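Side-chain contact in nitrate transport protein (Xanthomonas axonopodis pv. citri, PDB 3KSX), which probably captures alkanesulfonates in the periplasm for ABC-transporter uptake and is seen here with the sulfonate buffer molecule MOPS bound: residues 257-260 with 261-265. Sequence-based numbering, arbitrary orientation.
Sequences SGLP and PAVVE
The pyrrolidine ring of Pro260 carries Val263 on one face: the methyl CG2 sits over it, shifted toward the CG–CD side, with CG2 3.6 Å from Pro260 CG. At the ring's CA–CB edge lies the next ring along the chain, with Pro261 CD 3.8 Å from Pro260 CB. The two valine methyls divide the work. With CG1 of Val263 anti to its backbone N (chi1 175°), CG2 falls back over the proline while CG1 meets Leu259 CD1 at 3.9 Å, the two side chains crossing at about a right angle. Val263 also touches Ala191 and Leu194 of helix 188-194, which extend the apolar contact, whereas Val264 leans on Leu253 of helix 246-257. The carbonyl oxygen of Pro260 serves two amides: Val264 N donates a nearly straight bond of 3.1 Å, and Val263 N adds a weak, bent one at 3.0 Å. Upstream, Ser257 OG accepts from Leu259 N at 3.2 Å, closing an ST turn at the end of helix 246-257, where Gly258 takes a positive phi. This is a short loop joining two helices, with Pro260 at the N-cap and Pro261 in the first turn of helix 261-269.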
loop_
_atom_site.group_PDB
_atom_site.type_symbol
_atom_site.label_atom_id
_atom_site.label_comp_id
_atom_site.label_asym_id
_atom_site.label_seq_id
_atom_site.Cartn_x
_atom_site.Cartn_y
_atom_site.Cartn_z
ATOM N N SER A 257 -9.552 -14.701 1.269
ATOM C CA SER A 257 -9.903 -13.623 2.174
ATOM C C SER A 257 -11.182 -13.916 2.985
ATOM O O SER A 257 -11.397 -13.306 4.029
ATOM C CB SER A 257 -10.152 -12.383 1.353
ATOM O OG SER A 257 -11.240 -12.644 0.485
ATOM N N GLY A 258 -12.048 -14.800 2.474
ATOM C CA GLY A 258 -13.386 -15.018 3.071
ATOM C C GLY A 258 -14.353 -13.842 2.880
ATOM O O GLY A 258 -15.391 -13.732 3.552
ATOM N N LEU A 259 -14.012 -12.955 1.951
ATOM C CA LEU A 259 -14.870 -11.860 1.558
ATOM C C LEU A 259 -15.826 -12.384 0.498
ATOM O O LEU A 259 -15.463 -13.294 -0.252
ATOM C CB LEU A 259 -14.002 -10.759 0.930
ATOM C CG LEU A 259 -13.078 -9.877 1.777
ATOM C CD1 LEU A 259 -12.565 -8.795 0.894
ATOM C CD2 LEU A 259 -13.764 -9.248 2.956
ATOM N N PRO A 260 -17.034 -11.801 0.403
ATOM C CA PRO A 260 -18.005 -12.205 -0.632
ATOM C C PRO A 260 -17.476 -11.952 -2.039
ATOM O O PRO A 260 -16.754 -10.987 -2.246
ATOM C CB PRO A 260 -19.218 -11.301 -0.361
ATOM C CG PRO A 260 -19.031 -10.773 0.979
ATOM C CD PRO A 260 -17.584 -10.770 1.304
ATOM N N PRO A 261 -17.822 -12.815 -3.004
ATOM C CA PRO A 261 -17.343 -12.628 -4.361
ATOM C C PRO A 261 -17.722 -11.248 -4.915
ATOM O O PRO A 261 -16.929 -10.646 -5.619
ATOM C CB PRO A 261 -18.074 -13.722 -5.147
ATOM C CG PRO A 261 -18.250 -14.780 -4.194
ATOM C CD PRO A 261 -18.496 -14.111 -2.847
ATOM N N ALA A 262 -18.924 -10.758 -4.604
ATOM C CA ALA A 262 -19.347 -9.405 -5.021
ATOM C C ALA A 262 -18.421 -8.272 -4.566
ATOM O O ALA A 262 -18.259 -7.312 -5.277
ATOM C CB ALA A 262 -20.759 -9.138 -4.560
ATOM N N VAL A 263 -17.847 -8.413 -3.373
ATOM C CA VAL A 263 -16.919 -7.464 -2.779
ATOM C C VAL A 263 -15.617 -7.556 -3.534
ATOM O O VAL A 263 -15.105 -6.544 -3.968
ATOM C CB VAL A 263 -16.700 -7.789 -1.291
ATOM C CG1 VAL A 263 -15.657 -6.908 -0.680
ATOM C CG2 VAL A 263 -18.001 -7.628 -0.514
ATOM N N VAL A 264 -15.095 -8.768 -3.707
ATOM C CA VAL A 264 -13.883 -8.962 -4.500
ATOM C C VAL A 264 -13.995 -8.385 -5.916
ATOM O O VAL A 264 -13.078 -7.713 -6.461
ATOM C CB VAL A 264 -13.512 -10.476 -4.566
ATOM C CG1 VAL A 264 -12.235 -10.641 -5.365
ATOM C CG2 VAL A 264 -13.312 -10.994 -3.216
ATOM N N GLU A 265 -15.117 -8.683 -6.547
ATOM C CA GLU A 265 -15.426 -8.103 -7.806
ATOM C C GLU A 265 -15.305 -6.563 -7.878
ATOM O O GLU A 265 -14.751 -6.008 -8.820
ATOM C CB GLU A 265 -16.883 -8.466 -8.066
ATOM C CG GLU A 265 -17.063 -9.516 -9.095
ATOM C CD GLU A 265 -17.576 -8.909 -10.368
ATOM O OE1 GLU A 265 -17.180 -7.743 -10.635
ATOM O OE2 GLU A 265 -18.401 -9.562 -11.066
#